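PDB 6ZM9: Chains: A from Unidentified, which cleaves S-adenosylmethionine as a phage-encoded SAM lyase, releasing 5'-methylthioadenosine and, probably, homoserine lactone. Local coordinates for residues F11-F16 / G89-L94; I74-L79 / E85-K90; V109-R114 / D119-T124. All blocks are in the same frame, centred on the assembly; numbering follows the deposited sequence.

Contact 1. Residues F11-F16 / G89-L94; sequences FSARIF and GKVQAL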
# COMPACT_ATOMS: atom_id res chain seq x y z
N PHE A 11 -0.43 16.46 1.94
CA PHE A 11 -0.25 15.59 3.08
C PHE A 11 -0.99 14.27 2.94
O PHE A 11 -2.10 14.21 2.38
CB PHE A 11 -0.67 16.30 4.37
CG PHE A 11 0.13 17.52 4.63
CD1 PHE A 11 1.48 17.42 4.90
CD2 PHE A 11 -0.45 18.77 4.53
CE1 PHE A 11 2.24 18.57 5.10
CE2 PHE A 11 0.30 19.92 4.74
CZ PHE A 11 1.65 19.82 5.01
N SER A 12 -0.37 13.22 3.45
CA SER A 12 -1.01 11.93 3.56
C SER A 12 -0.44 11.21 4.78
O SER A 12 0.56 11.62 5.36
CB SER A 12 -0.79 11.10 2.30
OG SER A 12 0.57 10.76 2.14
N ALA A 13 -1.10 10.12 5.16
CA ALA A 13 -0.66 9.35 6.30
C ALA A 13 -0.99 7.88 6.10
O ALA A 13 -1.89 7.52 5.34
CB ALA A 13 -1.35 9.80 7.59
N ARG A 14 -0.25 7.04 6.81
CA ARG A 14 -0.52 5.62 6.93
C ARG A 14 -0.51 5.27 8.42
O ARG A 14 0.39 5.70 9.15
CB ARG A 14 0.55 4.77 6.23
CG ARG A 14 0.68 4.99 4.75
CD ARG A 14 1.34 3.78 4.07
NE ARG A 14 2.75 3.63 4.43
CZ ARG A 14 3.50 2.58 4.09
NH1 ARG A 14 2.98 1.57 3.40
NH2 ARG A 14 4.77 2.53 4.45
N ILE A 15 -1.50 4.49 8.86
CA ILE A 15 -1.58 4.04 10.24
C ILE A 15 -1.72 2.52 10.23
O ILE A 15 -2.54 1.98 9.49
CB ILE A 15 -2.79 4.67 10.96
CG1 ILE A 15 -2.75 6.20 10.87
CG2 ILE A 15 -2.85 4.21 12.42
CD1 ILE A 15 -3.97 6.87 11.47
N PHE A 16 -0.91 1.84 11.05
CA PHE A 16 -0.95 0.39 11.16
C PHE A 16 -1.51 0.00 12.52
O PHE A 16 -0.94 0.37 13.55
CB PHE A 16 0.44 -0.18 10.98
CG PHE A 16 1.03 0.07 9.62
CD1 PHE A 16 1.71 1.24 9.33
CD2 PHE A 16 0.90 -0.88 8.64
CE1 PHE A 16 2.27 1.44 8.06
CE2 PHE A 16 1.47 -0.70 7.37
CZ PHE A 16 2.15 0.45 7.08
N GLY A 89 -1.51 16.84 13.73
CA GLY A 89 -2.14 16.69 15.03
C GLY A 89 -3.37 15.80 14.99
O GLY A 89 -3.59 14.99 15.90
N LYS A 90 -4.19 15.94 13.95
CA LYS A 90 -5.39 15.12 13.85
C LYS A 90 -5.04 13.66 13.59
O LYS A 90 -5.69 12.76 14.14
CB LYS A 90 -6.33 15.68 12.79
CG LYS A 90 -7.04 16.96 13.25
CD LYS A 90 -7.95 17.50 12.18
CE LYS A 90 -8.93 18.53 12.73
NZ LYS A 90 -8.27 19.48 13.67
N VAL A 91 -4.01 13.39 12.79
CA VAL A 91 -3.61 12.01 12.56
C VAL A 91 -3.01 11.40 13.82
O VAL A 91 -3.26 10.23 14.15
CB VAL A 91 -2.68 11.90 11.34
CG1 VAL A 91 -2.08 10.51 11.28
CG2 VAL A 91 -3.46 12.23 10.08
N GLN A 92 -2.19 12.17 14.54
CA GLN A 92 -1.62 11.68 15.79
C GLN A 92 -2.71 11.34 16.79
O GLN A 92 -2.67 10.30 17.45
CB GLN A 92 -0.71 12.77 16.37
CG GLN A 92 0.64 12.89 15.70
CD GLN A 92 1.41 14.08 16.23
OE1 GLN A 92 0.83 15.09 16.63
NE2 GLN A 92 2.73 13.98 16.22
N ALA A 93 -3.71 12.21 16.90
CA ALA A 93 -4.80 11.96 17.84
C ALA A 93 -5.60 10.73 17.43
O ALA A 93 -6.03 9.95 18.29
CB ALA A 93 -5.71 13.19 17.92
N LEU A 94 -5.82 10.56 16.13
CA LEU A 94 -6.50 9.36 15.65
C LEU A 94 -5.72 8.11 16.02
O LEU A 94 -6.29 7.13 16.53
CB LEU A 94 -6.69 9.47 14.13
CG LEU A 94 -7.19 8.22 13.40
CD1 LEU A 94 -8.57 7.76 13.87
CD2 LEU A 94 -7.20 8.49 11.90
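Ala13 and Val91 mark the nearest backbone approach, their CA atoms 7.4 Å apart, where helix 89-94 lies over strand 11-16 and runs almost parallel to it, the two directions differing by 10°. This is the helix-on-sheet layer of a ferredoxin-like βαββαβ fold, with strand 11-21 between its neighbours 66-77 and 106-113. Every second strand residue, Ala13 and then Ile15, faces the helix, which answers with Val91 and Leu94, one turn apart. The interface is wholly apolar, as suits a buried layer. Ala13, with a lone methyl, lets the helix come close: its CB meets Val91 CG1 at 3.8 Å, with Val91 CG2 slightly further from the same CB, at 4.1 Å. A chi1 of 169° sets Val91 CG1 anti to the backbone N, and that branch touches Ile15 as well as Ala13. Leu94 also packs on Thr36 and Ile39 of helix 29-43 and on Ile76 of the sheet, so it sits where both helices meet the sheet. On the opposite face of the strand, Phe16 belongs to the methylthioadenosine pocket. Ile15 spans the wider gap with its long branch, which crosses the Leu94 side chain until CD1 rests against Leu94 CD2 at 3.6 Å.

Contact 2. Residues I74-L79 / E85-K90; sequences IIIIDL and EDFTGK. With MTA (5'-deoxy-5'-methylthioadenosine), chain F.
Phe87 is the residue of helix 85-90 that reaches across to Ile76, near the end of strand 66-77 in this ferredoxin-like domain, and to Asp78, just past it. Just before Phe87, Asp86 turns to its own helix: its OD1 offers the syn lone pair to Lys90 NZ at 2.8 Å, a salt bridge along one turn. Phe87 itself has CG anti to the backbone N (chi1 -179°), which carries the ring off the helix to the strand. There the CD1-CE1 side of the ring does the touching. Ile76 CG2 lies at the ring edge, near its plane, 4.1 Å from Phe87 CE1, while Asp78 CB approaches the same CE1 obliquely at 3.7 Å. A flat, wide aromatic fits here because it can meet a branched aliphatic and the methylene of an acid together. The Asp78 and Phe87 side chains run past each other in opposite directions, carboxylate and ring planes 26° apart, and the acid's oxygens serve the following turn: OD1 accepts from Glu80 N and OD2 from Leu82 N. Thr88 bonds back to Lys84 O through OG1. On the strand, alternation sends Ile77 away from the helix, and its backbone reads the adenine of methylthioadenosine: Ile77 N donates to N1 of the ligand at 3.0 Å, and ligand N6 donates to Ile77 O at 2.8 Å. Ser50 OG, with Glu69 OE2 and Ser71 OG of a neighbouring subunit, also binds this ligand. The chemistry implies a division of labour: Ile76 and the methylene of Asp78 pack on Phe87, the acid's oxygens being taken up by the turn, while the paired donor and acceptor of Ile77 match the adenine edge and would favour adenine over a base with the reverse pattern.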
# COMPACT_ATOMS: atom_id res chain seq x y z
N ILE A 74 -4.39 1.85 7.44
CA ILE A 74 -5.27 2.96 7.10
C ILE A 74 -4.48 3.93 6.24
O ILE A 74 -3.38 4.35 6.64
CB ILE A 74 -5.79 3.67 8.37
CG1 ILE A 74 -6.37 2.66 9.37
CG2 ILE A 74 -6.82 4.75 7.98
CD1 ILE A 74 -6.80 3.29 10.69
N ILE A 75 -5.02 4.29 5.08
CA ILE A 75 -4.37 5.21 4.15
C ILE A 75 -5.24 6.45 4.06
O ILE A 75 -6.42 6.37 3.67
CB ILE A 75 -4.18 4.58 2.76
CG1 ILE A 75 -3.37 3.29 2.86
CG2 ILE A 75 -3.54 5.58 1.80
CD1 ILE A 75 -3.37 2.45 1.59
N ILE A 76 -4.67 7.62 4.39
CA ILE A 76 -5.41 8.88 4.40
C ILE A 76 -4.70 9.85 3.49
O ILE A 76 -3.54 10.21 3.74
CB ILE A 76 -5.49 9.47 5.82
CG1 ILE A 76 -6.30 8.57 6.74
CG2 ILE A 76 -6.10 10.87 5.76
CD1 ILE A 76 -6.17 8.92 8.21
N ILE A 77 -5.38 10.30 2.44
CA ILE A 77 -4.92 11.41 1.62
C ILE A 77 -5.71 12.65 2.02
O ILE A 77 -6.94 12.61 2.05
CB ILE A 77 -5.10 11.10 0.12
CG1 ILE A 77 -4.33 9.83 -0.26
CG2 ILE A 77 -4.68 12.32 -0.71
CD1 ILE A 77 -4.64 9.33 -1.62
N ASP A 78 -5.02 13.74 2.36
CA ASP A 78 -5.73 14.95 2.78
C ASP A 78 -6.35 15.59 1.55
O ASP A 78 -5.63 16.01 0.64
CB ASP A 78 -4.75 15.93 3.44
CG ASP A 78 -5.41 17.24 3.83
OD1 ASP A 78 -6.65 17.24 4.05
OD2 ASP A 78 -4.69 18.28 3.93
N LEU A 79 -7.69 15.67 1.51
CA LEU A 79 -8.40 16.34 0.44
C LEU A 79 -8.91 17.73 0.84
O LEU A 79 -9.58 18.38 0.02
CB LEU A 79 -9.60 15.49 -0.04
CG LEU A 79 -9.28 14.07 -0.49
CD1 LEU A 79 -10.47 13.28 -1.02
CD2 LEU A 79 -8.22 14.06 -1.56
N GLU A 85 0.58 21.32 10.62
CA GLU A 85 0.35 21.12 12.05
C GLU A 85 -1.05 20.56 12.31
O GLU A 85 -1.23 19.68 13.15
CB GLU A 85 0.56 22.45 12.79
CG GLU A 85 -0.06 22.53 14.18
CD GLU A 85 0.19 23.86 14.88
OE1 GLU A 85 1.15 24.56 14.49
OE2 GLU A 85 -0.57 24.21 15.80
N ASP A 86 -2.05 21.07 11.59
CA ASP A 86 -3.44 20.62 11.74
C ASP A 86 -3.56 19.15 11.31
O ASP A 86 -4.08 18.35 12.06
CB ASP A 86 -4.39 21.50 10.94
CG ASP A 86 -5.84 21.23 11.26
OD1 ASP A 86 -6.09 20.57 12.26
OD2 ASP A 86 -6.69 21.69 10.51
N PHE A 87 -3.07 18.81 10.12
CA PHE A 87 -3.14 17.43 9.66
C PHE A 87 -2.38 16.51 10.60
O PHE A 87 -2.87 15.44 10.98
CB PHE A 87 -2.57 17.34 8.25
CG PHE A 87 -2.62 15.95 7.67
CD1 PHE A 87 -3.79 15.46 7.14
CD2 PHE A 87 -1.52 15.14 7.68
CE1 PHE A 87 -3.86 14.18 6.63
CE2 PHE A 87 -1.57 13.86 7.14
CZ PHE A 87 -2.76 13.38 6.62
N THR A 88 -1.14 16.87 10.94
CA THR A 88 -0.32 16.02 11.78
C THR A 88 -0.98 15.79 13.13
O THR A 88 -1.02 14.66 13.63
CB THR A 88 1.07 16.65 11.95
OG1 THR A 88 1.73 16.71 10.68
CG2 THR A 88 1.91 15.84 12.92
N GLY A 89 -1.51 16.84 13.73
CA GLY A 89 -2.14 16.69 15.03
C GLY A 89 -3.37 15.80 14.99
O GLY A 89 -3.59 14.99 15.90
N LYS A 90 -4.19 15.94 13.95
CA LYS A 90 -5.39 15.12 13.85
C LYS A 90 -5.04 13.66 13.59
O LYS A 90 -5.69 12.76 14.14
CB LYS A 90 -6.33 15.68 12.79
CG LYS A 90 -7.04 16.96 13.25
CD LYS A 90 -7.95 17.50 12.18
CE LYS A 90 -8.93 18.53 12.73
NZ LYS A 90 -8.27 19.48 13.67
CS MTA F . -12.63 8.20 -4.62
S5' MTA F . -13.81 7.12 -3.86
C5' MTA F . -13.05 5.51 -4.19
C4' MTA F . -12.13 4.99 -3.12
O4' MTA F . -11.05 5.93 -2.93
C2' MTA F . -11.46 4.79 -0.85
O2' MTA F . -10.91 3.49 -0.90
C3' MTA F . -12.72 4.79 -1.72
O3' MTA F . -13.48 3.60 -1.60
C1' MTA F . -10.56 5.79 -1.60
N9 MTA F . -10.53 7.11 -0.98
C8 MTA F . -11.41 8.15 -1.13
N7 MTA F . -11.06 9.26 -0.52
C5 MTA F . -9.86 8.91 0.10
C6 MTA F . -8.93 9.66 0.85
N6 MTA F . -9.06 10.97 1.13
N1 MTA F . -7.82 9.02 1.28
C2 MTA F . -7.65 7.73 0.96
N3 MTA F . -8.44 6.94 0.24
C4 MTA F . -9.54 7.59 -0.16

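Contact 3. Residues V109-R114 / D119-T124; sequences VEIQER and DVYSIT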
# COMPACT_ATOMS: atom_id res chain seq x y z
N VAL A 109 2.38 5.21 13.00
CA VAL A 109 1.85 6.30 12.20
C VAL A 109 2.99 6.86 11.35
O VAL A 109 4.07 7.16 11.86
CB VAL A 109 1.27 7.42 13.09
CG1 VAL A 109 0.86 8.61 12.25
CG2 VAL A 109 0.11 6.91 13.89
N GLU A 110 2.74 7.01 10.05
CA GLU A 110 3.68 7.63 9.14
C GLU A 110 2.99 8.83 8.51
O GLU A 110 1.87 8.70 8.00
CB GLU A 110 4.09 6.63 8.05
CG GLU A 110 5.19 7.11 7.13
CD GLU A 110 5.57 6.08 6.07
OE1 GLU A 110 6.44 5.22 6.34
OE2 GLU A 110 4.98 6.14 4.97
N ILE A 111 3.65 9.99 8.54
CA ILE A 111 3.14 11.23 7.93
C ILE A 111 4.02 11.55 6.73
O ILE A 111 5.25 11.58 6.86
CB ILE A 111 3.23 12.42 8.90
CG1 ILE A 111 2.48 12.13 10.20
CG2 ILE A 111 2.73 13.68 8.22
CD1 ILE A 111 1.08 11.90 10.01
N GLN A 112 3.40 11.83 5.59
CA GLN A 112 4.11 12.19 4.38
C GLN A 112 3.67 13.56 3.87
O GLN A 112 2.54 14.00 4.11
CB GLN A 112 3.86 11.15 3.28
CG GLN A 112 4.39 9.77 3.65
CD GLN A 112 4.11 8.75 2.58
OE1 GLN A 112 4.00 9.08 1.40
NE2 GLN A 112 3.99 7.49 2.99
N GLU A 113 4.58 14.22 3.17
CA GLU A 113 4.32 15.48 2.47
C GLU A 113 4.86 15.27 1.06
O GLU A 113 6.06 15.10 0.87
CB GLU A 113 5.00 16.66 3.16
CG GLU A 113 4.73 17.99 2.48
CD GLU A 113 5.24 19.19 3.26
OE1 GLU A 113 5.87 19.00 4.32
OE2 GLU A 113 5.00 20.33 2.81
N ARG A 114 3.96 15.29 0.07
CA ARG A 114 4.31 14.93 -1.31
C ARG A 114 5.05 13.59 -1.38
O ARG A 114 5.97 13.40 -2.18
CB ARG A 114 5.11 16.03 -1.99
CG ARG A 114 4.42 17.39 -1.95
CD ARG A 114 5.20 18.44 -2.73
NE ARG A 114 5.36 18.09 -4.14
CZ ARG A 114 6.52 17.75 -4.71
NH1 ARG A 114 7.64 17.72 -4.00
NH2 ARG A 114 6.55 17.45 -6.00
N ASP A 119 7.65 12.15 9.37
CA ASP A 119 7.77 11.55 10.69
C ASP A 119 7.24 10.12 10.61
O ASP A 119 6.23 9.87 9.94
CB ASP A 119 6.93 12.31 11.75
CG ASP A 119 6.98 13.85 11.61
OD1 ASP A 119 7.91 14.46 12.19
OD2 ASP A 119 6.04 14.43 11.01
N VAL A 120 7.90 9.20 11.31
CA VAL A 120 7.33 7.90 11.63
C VAL A 120 7.30 7.82 13.15
O VAL A 120 8.32 8.08 13.80
CB VAL A 120 8.15 6.73 11.08
CG1 VAL A 120 7.52 5.40 11.47
CG2 VAL A 120 8.26 6.80 9.61
N TYR A 121 6.14 7.51 13.70
CA TYR A 121 5.94 7.44 15.13
C TYR A 121 5.49 6.04 15.50
O TYR A 121 4.68 5.43 14.79
CB TYR A 121 4.79 8.38 15.60
CG TYR A 121 4.93 9.81 15.19
CD1 TYR A 121 5.72 10.68 15.92
CD2 TYR A 121 4.27 10.30 14.08
CE1 TYR A 121 5.87 12.01 15.55
CE2 TYR A 121 4.42 11.63 13.69
CZ TYR A 121 5.22 12.48 14.43
OH TYR A 121 5.37 13.80 14.07
N SER A 122 6.00 5.54 16.61
CA SER A 122 5.40 4.39 17.30
C SER A 122 4.66 4.92 18.52
O SER A 122 5.28 5.56 19.37
CB SER A 122 6.47 3.34 17.69
OG SER A 122 5.84 2.13 18.11
N ILE A 123 3.36 4.71 18.56
CA ILE A 123 2.54 5.16 19.67
C ILE A 123 2.44 3.98 20.60
O ILE A 123 1.80 2.98 20.26
CB ILE A 123 1.16 5.63 19.21
CG1 ILE A 123 1.29 6.80 18.26
CG2 ILE A 123 0.33 6.00 20.44
CD1 ILE A 123 -0.02 7.20 17.59
N THR A 124 3.09 4.07 21.76
CA THR A 124 3.34 2.90 22.58
C THR A 124 2.62 3.04 23.91
O THR A 124 2.70 4.08 24.57
CB THR A 124 4.84 2.73 22.79
OG1 THR A 124 5.46 2.59 21.51
CG2 THR A 124 5.12 1.50 23.61
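Val109 CG2 packs against Ile123 CD1 at 3.7 Å, the two side chains meeting at an angle on the face of the sheet that helix 84-101 covers. Ile123 gets there through its extended long branch (chi2 171°). On the same face Ile111 CG1 comes to the edge of the Tyr121 ring, near its plane, 4.0 Å from CE2, while Val91 of the helix packs on both Val109 and Ile111. Beta-branched residues suit these extended strands. The two strands form an antiparallel β-hairpin in which 116-124 adds a strand beyond 106-113, the edge strand of the ferredoxin-like core. Val109 and Tyr121 are a hydrogen-bonded pair, with Tyr121 N donating to Val109 O at 2.8 Å and 171°, and Val109 N returning the bond to Tyr121 O; next along, Ile111 N donates to Asp119 O at 2.9 Å. Glu110 and Val120, the non-hydrogen-bonded pair between them, turn to the other face, where the methylene Glu110 CG touches Val120 CG2 at 4.0 Å. Residues 121-124 also pair antiparallel with a strand of a neighbouring subunit, continuing the sheet. The Glu110 chain runs on alongside Val120, its OE2 in a long, weak ion pair with Arg14.

Contacts 1 and 2 share helix 84-101 and overlap at Gly89 and Lys90; their centres lie 5 Å apart. Their neighbouring strands are joined by probable hydrogen bonds of 2.8 Å from Ala13 N to Ile76 O and from Ile74 N to Ile15 O. Contact 3 extends the same sheet on the other side of strand 11-21, where Gln112 N lies 2.9 Å from Ser12 O, a probable hydrogen bond. Its centre is 7 Å from contact 1 and 10 Å from contact 2. Contact 2 includes Ile77, which binds the adenine, and contact 1 Phe16, which touches a methylthioadenosine, though the packing Ile15 side chain is about 9 Å from one; the Val120 side chain of contact 3 is about 8 Å away.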